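Local coordinates for putative HAD family hydrolase (Streptomyces avermitilis, PDB 3MMZ), which forms the HAD hydrolase domain, of the KdsC family, within a longer protein that probably makes CMP-N-acyl-beta-neuraminate from CTP and an N-acylneuraminate, at residues E10-V15 / R104-G109; L61-N66 / D85-A90; V125-A130 / A140-P145. One frame throughout, in Å; residues are numbered along the deposited sequence.

Contact 1: E10-V15 / R104-G109; sequences EDIDAV and RVLYVG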
# COMPACT_ATOMS: atom_id res chain seq x y z
N GLU D 10 -3.41 -33.54 -11.55
CA GLU D 10 -3.01 -34.95 -11.43
C GLU D 10 -2.66 -35.36 -10.00
O GLU D 10 -2.69 -36.54 -9.66
CB GLU D 10 -1.83 -35.27 -12.35
CG GLU D 10 -2.19 -35.45 -13.82
CD GLU D 10 -2.66 -34.15 -14.46
OE1 GLU D 10 -2.00 -33.10 -14.25
OE2 GLU D 10 -3.68 -34.18 -15.18
N ASP D 11 -2.32 -34.36 -9.19
CA ASP D 11 -1.84 -34.58 -7.82
C ASP D 11 -2.96 -34.85 -6.82
O ASP D 11 -2.73 -35.48 -5.79
CB ASP D 11 -1.06 -33.35 -7.35
CG ASP D 11 0.26 -33.17 -8.08
OD1 ASP D 11 0.95 -34.17 -8.34
OD2 ASP D 11 0.61 -32.02 -8.40
N ILE D 12 -4.15 -34.35 -7.11
CA ILE D 12 -5.21 -34.32 -6.11
C ILE D 12 -6.54 -34.88 -6.60
O ILE D 12 -6.87 -34.78 -7.78
CB ILE D 12 -5.44 -32.89 -5.56
CG1 ILE D 12 -5.84 -31.92 -6.68
CG2 ILE D 12 -4.19 -32.37 -4.80
CD1 ILE D 12 -6.45 -30.61 -6.19
N ASP D 13 -7.31 -35.43 -5.67
CA ASP D 13 -8.67 -35.90 -5.95
C ASP D 13 -9.73 -35.11 -5.18
O ASP D 13 -10.92 -35.19 -5.50
CB ASP D 13 -8.81 -37.39 -5.64
CG ASP D 13 -7.83 -38.23 -6.42
OD1 ASP D 13 -7.61 -37.95 -7.62
OD2 ASP D 13 -7.27 -39.17 -5.84
N ALA D 14 -9.30 -34.35 -4.17
CA ALA D 14 -10.22 -33.63 -3.30
C ALA D 14 -9.69 -32.25 -2.91
O ALA D 14 -8.48 -32.07 -2.78
CB ALA D 14 -10.48 -34.43 -2.04
N VAL D 15 -10.60 -31.30 -2.71
CA VAL D 15 -10.24 -29.96 -2.20
C VAL D 15 -11.11 -29.66 -0.98
O VAL D 15 -12.35 -29.53 -1.09
CB VAL D 15 -10.41 -28.84 -3.27
CG1 VAL D 15 -10.21 -27.46 -2.66
CG2 VAL D 15 -9.44 -29.05 -4.42
N ARG D 104 -3.64 -37.33 -1.48
CA ARG D 104 -4.17 -36.68 -2.68
C ARG D 104 -5.28 -35.69 -2.32
O ARG D 104 -6.14 -35.37 -3.14
CB ARG D 104 -4.63 -37.74 -3.71
CG ARG D 104 -3.49 -38.62 -4.23
CD ARG D 104 -3.94 -39.66 -5.26
NE ARG D 104 -4.73 -39.04 -6.33
CZ ARG D 104 -4.23 -38.47 -7.42
NH1 ARG D 104 -2.92 -38.42 -7.62
NH2 ARG D 104 -5.05 -37.92 -8.30
N VAL D 105 -5.24 -35.20 -1.08
CA VAL D 105 -6.16 -34.18 -0.63
C VAL D 105 -5.43 -32.84 -0.50
O VAL D 105 -4.32 -32.75 0.05
CB VAL D 105 -6.84 -34.57 0.71
CG1 VAL D 105 -7.73 -33.44 1.24
CG2 VAL D 105 -7.68 -35.85 0.53
N LEU D 106 -6.07 -31.81 -1.04
CA LEU D 106 -5.61 -30.44 -0.86
C LEU D 106 -6.47 -29.79 0.21
O LEU D 106 -7.70 -29.72 0.08
CB LEU D 106 -5.69 -29.68 -2.19
CG LEU D 106 -4.99 -28.31 -2.28
CD1 LEU D 106 -4.72 -27.97 -3.73
CD2 LEU D 106 -5.87 -27.25 -1.63
N TYR D 107 -5.85 -29.33 1.29
CA TYR D 107 -6.58 -28.66 2.35
C TYR D 107 -6.08 -27.23 2.49
O TYR D 107 -4.88 -27.02 2.60
CB TYR D 107 -6.41 -29.38 3.69
CG TYR D 107 -7.10 -28.66 4.85
CD1 TYR D 107 -8.44 -28.89 5.12
CD2 TYR D 107 -6.40 -27.76 5.65
CE1 TYR D 107 -9.09 -28.23 6.18
CE2 TYR D 107 -7.03 -27.10 6.72
CZ TYR D 107 -8.38 -27.34 6.97
OH TYR D 107 -9.02 -26.71 8.01
N VAL D 108 -6.99 -26.27 2.51
CA VAL D 108 -6.63 -24.85 2.64
C VAL D 108 -7.02 -24.31 4.00
O VAL D 108 -8.18 -24.44 4.41
CB VAL D 108 -7.34 -23.97 1.58
CG1 VAL D 108 -6.66 -22.60 1.45
CG2 VAL D 108 -7.35 -24.67 0.24
N GLY D 109 -6.06 -23.69 4.70
CA GLY D 109 -6.35 -23.10 6.01
C GLY D 109 -5.54 -21.85 6.29
O GLY D 109 -4.78 -21.39 5.44

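Contact 2: L61-N66 / D85-A90; sequences LSTEQN and DRKDLA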
# COMPACT_ATOMS: atom_id res chain seq x y z
N LEU D 61 -14.97 -27.46 5.67
CA LEU D 61 -14.79 -28.01 7.01
C LEU D 61 -14.62 -26.87 8.01
O LEU D 61 -13.76 -26.01 7.83
CB LEU D 61 -13.55 -28.91 7.01
CG LEU D 61 -13.17 -29.69 8.27
CD1 LEU D 61 -14.23 -30.73 8.59
CD2 LEU D 61 -11.83 -30.37 8.06
N SER D 62 -15.43 -26.86 9.07
CA SER D 62 -15.34 -25.81 10.09
C SER D 62 -15.69 -26.28 11.51
O SER D 62 -16.49 -27.19 11.68
CB SER D 62 -16.18 -24.58 9.71
OG SER D 62 -15.87 -23.47 10.53
N THR D 63 -15.06 -25.65 12.50
CA THR D 63 -15.25 -25.98 13.92
C THR D 63 -16.52 -25.38 14.51
O THR D 63 -17.12 -25.95 15.42
CB THR D 63 -14.02 -25.50 14.77
OG1 THR D 63 -12.80 -25.90 14.14
CG2 THR D 63 -14.05 -26.08 16.18
N GLU D 64 -16.95 -24.23 13.98
CA GLU D 64 -17.98 -23.43 14.66
C GLU D 64 -19.42 -23.65 14.18
O GLU D 64 -19.66 -23.99 13.02
CB GLU D 64 -17.61 -21.95 14.61
CG GLU D 64 -17.89 -21.22 15.92
CD GLU D 64 -17.09 -19.95 16.07
OE1 GLU D 64 -16.34 -19.82 17.06
OE2 GLU D 64 -17.21 -19.07 15.18
N GLN D 65 -20.37 -23.42 15.09
CA GLN D 65 -21.79 -23.65 14.84
C GLN D 65 -22.44 -22.62 13.91
O GLN D 65 -23.49 -22.91 13.32
CB GLN D 65 -22.58 -23.72 16.16
CG GLN D 65 -22.62 -25.11 16.80
CD GLN D 65 -21.29 -25.53 17.42
OE1 GLN D 65 -20.43 -24.70 17.71
NE2 GLN D 65 -21.13 -26.83 17.64
N ASN D 66 -21.82 -21.44 13.80
CA ASN D 66 -22.34 -20.35 12.96
C ASN D 66 -22.86 -20.83 11.60
O ASN D 66 -22.08 -21.35 10.80
CB ASN D 66 -21.28 -19.25 12.80
CG ASN D 66 -21.81 -18.01 12.06
OD1 ASN D 66 -23.00 -17.71 12.08
ND2 ASN D 66 -20.89 -17.27 11.43
N ASP D 85 -16.15 -31.08 16.85
CA ASP D 85 -15.20 -31.15 17.97
C ASP D 85 -13.75 -31.12 17.47
O ASP D 85 -13.05 -30.11 17.64
CB ASP D 85 -15.46 -32.41 18.83
CG ASP D 85 -14.49 -32.55 20.01
OD1 ASP D 85 -13.94 -31.53 20.49
OD2 ASP D 85 -14.28 -33.69 20.46
N ARG D 86 -13.32 -32.21 16.83
CA ARG D 86 -11.95 -32.30 16.30
C ARG D 86 -11.90 -32.38 14.78
O ARG D 86 -12.24 -33.39 14.17
CB ARG D 86 -11.17 -33.43 16.96
CG ARG D 86 -10.51 -32.99 18.26
CD ARG D 86 -9.46 -33.97 18.70
NE ARG D 86 -8.43 -34.19 17.69
CZ ARG D 86 -7.58 -35.22 17.71
NH1 ARG D 86 -7.64 -36.11 18.68
NH2 ARG D 86 -6.68 -35.35 16.74
N LYS D 87 -11.43 -31.28 14.20
CA LYS D 87 -11.43 -31.04 12.77
C LYS D 87 -10.70 -32.13 12.00
O LYS D 87 -11.24 -32.70 11.06
CB LYS D 87 -10.77 -29.68 12.51
CG LYS D 87 -11.28 -28.97 11.31
CD LYS D 87 -11.32 -27.47 11.53
CE LYS D 87 -9.94 -26.83 11.44
NZ LYS D 87 -10.08 -25.36 11.19
N ASP D 88 -9.48 -32.41 12.42
CA ASP D 88 -8.62 -33.39 11.76
C ASP D 88 -9.19 -34.82 11.76
O ASP D 88 -9.08 -35.52 10.75
CB ASP D 88 -7.22 -33.37 12.39
CG ASP D 88 -7.22 -33.76 13.86
OD1 ASP D 88 -8.07 -33.26 14.63
OD2 ASP D 88 -6.36 -34.57 14.25
N LEU D 89 -9.81 -35.23 12.86
CA LEU D 89 -10.47 -36.55 12.94
C LEU D 89 -11.65 -36.65 11.98
O LEU D 89 -11.85 -37.68 11.32
CB LEU D 89 -10.94 -36.84 14.36
CG LEU D 89 -9.84 -36.92 15.42
CD1 LEU D 89 -10.46 -37.14 16.78
CD2 LEU D 89 -8.86 -38.02 15.06
N ALA D 90 -12.42 -35.57 11.91
CA ALA D 90 -13.55 -35.50 11.00
C ALA D 90 -13.06 -35.65 9.56
O ALA D 90 -13.67 -36.35 8.75
CB ALA D 90 -14.31 -34.19 11.19
O HOH W 1 -12.10 -23.66 12.30

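Contact 3: V125-A130 / A140-P145; sequences VAVASA and AVTTVP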
# COMPACT_ATOMS: atom_id res chain seq x y z
N VAL D 125 -2.28 -26.16 2.15
CA VAL D 125 -2.08 -24.85 1.52
C VAL D 125 -2.49 -23.75 2.49
O VAL D 125 -3.58 -23.80 3.10
CB VAL D 125 -2.85 -24.70 0.17
CG1 VAL D 125 -2.59 -23.33 -0.47
CG2 VAL D 125 -2.47 -25.83 -0.82
N ALA D 126 -1.62 -22.76 2.67
CA ALA D 126 -1.91 -21.64 3.55
C ALA D 126 -2.25 -20.44 2.69
O ALA D 126 -1.59 -20.21 1.67
CB ALA D 126 -0.68 -21.32 4.43
N VAL D 127 -3.28 -19.70 3.08
CA VAL D 127 -3.55 -18.39 2.47
C VAL D 127 -2.44 -17.41 2.88
O VAL D 127 -1.77 -17.63 3.90
CB VAL D 127 -4.96 -17.84 2.79
CG1 VAL D 127 -6.03 -18.80 2.24
CG2 VAL D 127 -5.16 -17.64 4.30
N ALA D 128 -2.24 -16.36 2.08
CA ALA D 128 -1.18 -15.39 2.31
C ALA D 128 -1.26 -14.75 3.69
O ALA D 128 -0.22 -14.45 4.30
CB ALA D 128 -1.20 -14.31 1.23
N SER D 129 -2.49 -14.58 4.17
CA SER D 129 -2.76 -13.93 5.46
C SER D 129 -2.72 -14.90 6.66
O SER D 129 -3.04 -14.51 7.78
CB SER D 129 -4.13 -13.23 5.41
OG SER D 129 -5.13 -14.10 4.88
N ALA D 130 -2.31 -16.14 6.43
CA ALA D 130 -2.28 -17.14 7.50
C ALA D 130 -1.31 -16.76 8.61
O ALA D 130 -0.35 -16.02 8.39
CB ALA D 130 -1.95 -18.54 6.95
N ALA D 140 2.29 -25.26 0.03
CA ALA D 140 2.17 -24.15 -0.90
C ALA D 140 1.49 -22.98 -0.17
O ALA D 140 0.72 -23.20 0.77
CB ALA D 140 1.36 -24.57 -2.12
N VAL D 141 1.79 -21.74 -0.59
CA VAL D 141 1.24 -20.55 0.07
C VAL D 141 0.71 -19.64 -1.02
O VAL D 141 1.41 -19.38 -2.00
CB VAL D 141 2.32 -19.80 0.90
CG1 VAL D 141 1.75 -18.58 1.62
CG2 VAL D 141 3.00 -20.74 1.93
N THR D 142 -0.53 -19.17 -0.88
CA THR D 142 -1.08 -18.28 -1.90
C THR D 142 -0.45 -16.90 -1.77
O THR D 142 0.12 -16.57 -0.72
CB THR D 142 -2.62 -18.15 -1.82
OG1 THR D 142 -2.97 -17.44 -0.63
CG2 THR D 142 -3.29 -19.52 -1.84
N THR D 143 -0.53 -16.10 -2.83
CA THR D 143 -0.09 -14.71 -2.76
C THR D 143 -1.24 -13.81 -2.30
O THR D 143 -1.02 -12.77 -1.68
CB THR D 143 0.41 -14.21 -4.14
OG1 THR D 143 -0.65 -14.30 -5.10
CG2 THR D 143 1.56 -15.03 -4.62
N VAL D 144 -2.47 -14.23 -2.59
CA VAL D 144 -3.67 -13.46 -2.29
C VAL D 144 -4.18 -13.85 -0.90
O VAL D 144 -4.27 -15.04 -0.61
CB VAL D 144 -4.77 -13.76 -3.37
CG1 VAL D 144 -6.08 -13.11 -3.04
CG2 VAL D 144 -4.29 -13.31 -4.76
N PRO D 145 -4.53 -12.87 -0.04
CA PRO D 145 -5.01 -13.23 1.30
C PRO D 145 -6.45 -13.79 1.37
O PRO D 145 -7.19 -13.70 0.40
CB PRO D 145 -4.93 -11.91 2.08
CG PRO D 145 -5.06 -10.84 1.04
CD PRO D 145 -4.46 -11.40 -0.24

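Contact 1: E10-V15 / R104-G109
Ile-12 and Ala-14 lie along Arg-104, Val-105 and Leu-106 where strands 14-17 and 105-109, parallel neighbours in the Rossmann-like sheet of the HAD fold, begin. On the face carrying Leu-106, both branches of Ile-12 come to the same side of Leu-106 CB. Ile-12 CG2 is 4.0 Å from Leu-106 CB, and the ethyl arm slants across until Ile-12 CD1 lies 4.0 Å from Leu-106 CD1. A chi1 of 60° sets CG1 of Ile-12 between backbone N and carbonyl carbon, which swings that arm over to the leucine. Branched aliphatics suit this face because helix 150-159 covers it, with Ile-158 touching Ile-12 and Ile-154 touching Leu-106. The opposite face holds a smaller bump: Ala-14 CB meets Val-105 CG2 at 4.1 Å. Between the faces, Ala-14 O accepts the almost straight bond from Leu-106 N (3.0 Å, 172°), and Arg-104 O takes Asp-13 N.

Ahead of the strands, the chain curls round the Arg-104 guanidinium. Asp-11 O and Ile-12 N lie over one face, while Glu-10 O sits at the edge, 2.8 Å from Arg-104 NH1. Bent at chi3, the arginine makes a side-on salt bridge, Arg-104 NE to Asp-13 OD2 and NH2 to OD1, each at 2.6 Å, and both nitrogens approach from above the carboxylate plane, which is inclined 45° to the guanidinium.

Contact 2: L61-N66 / D85-A90
Asp-85 meets Thr-63 near the C-terminal end of strand 57-62 of the HAD core, and the segment then runs into helix 87-98, which packs on the sheet. The meeting is light, with the carbonyl O of Asp-85 4.4 Å from Thr-63 CG2. Arg-86, the N-cap residue, forms a side-on salt bridge with Asp-88 within its own segment, NE to OD1 and NH2 to OD2.

Lys-87 carries the contact. Its methylene CG lies 3.6 Å from Leu-61 CD2. Its CD passes 3.4 Å from Thr-63 OG1, Thr-63 and Lys-87 crossing at about a right angle. Bent at chi2 and chi3 (77°), the chain brings Lys-87 NZ to a water at 2.9 Å, which also bonds Thr-63 OG1, into a salt bridge with Asp-114 and a hydrogen bond with Asn-113. A long chain, apolar along its length and charged at its end, suits the place, consistent with the motif III lysine of HAD enzymes. A leucine in its place would probably leave Asp-114 without its charged mate and the water without its amine donor.

One turn on, Ala-90 is small enough for the helix to lie close, with its CB 4.3 Å from Leu-61 CD1.

Contact 3: V125-A130 / A140-P145
Thr-142 OG1 and the backbone N of Ala-128 meet at 3.0 Å just beyond the strand ends, in a weak bond with an angle of only 129°. The hydroxyl in turn donates to Val-144 O at 2.7 Å, so one oxygen ties both loops together. Chi1 of Thr-142, at 69°, places OG1 between its backbone N and carbonyl carbon, and CG2 is left to lie against Val-125 CG1. Threonine suits the place, offering a hydroxyl to the loop and a methyl to the core. Beside it, Ala-128 CB is small enough to fit 3.3 Å from Thr-143 O, and farther along, Ser-129 CB rests 3.7 Å from Pro-145 CB, while Ser-129 OG bonds Gly-146 N.

What positions these loops is the parallel strand pair behind them. Ala-126 N gives a bond to Ala-140 O (3.0 Å), and Ala-126 O receives Thr-142 N nearly head-on, also at 3.0 Å. A type I turn from Val-127 to Ala-130 then redirects the first chain. Outside, Arg-135 of a third subunit packs on Ala-128 and Val-141.

The pair closes the beta-alpha-beta unit of strand 123-126, helix 132-137 and strand 140-141, the outermost within this chain. Val-134 of that helix covers Ala-126, while Ile-154 of helix 150-159 lies against Val-125 and Thr-142, and strand 105-109 flanks strand 123-126 on its inner side.

How the contacts relate
All three contacts build on one parallel sheet, and strand 105-109 of contact 1 touches both of the others. Tyr-107 reaches contact 2, its OH 3.6 Å from Lys-87 CE, whereas its backbone O lies 2.8 Å from Val-125 N of contact 3, a probable hydrogen bond. Contacts 2 and 3 do not touch, their nearest atoms being about 10 Å apart. The calcium held by Asp-18, Asp-20 and Asn-110 probably occupies the magnesium site. The Lys-87 side chain comes within about 5 Å of a bound calcium, and that of Val-127 within about 4 Å of the Asn-110 side chain. Gly-136 and Ala-138 form a second site, and the Val-141 side chain is about 6 Å from a bound calcium.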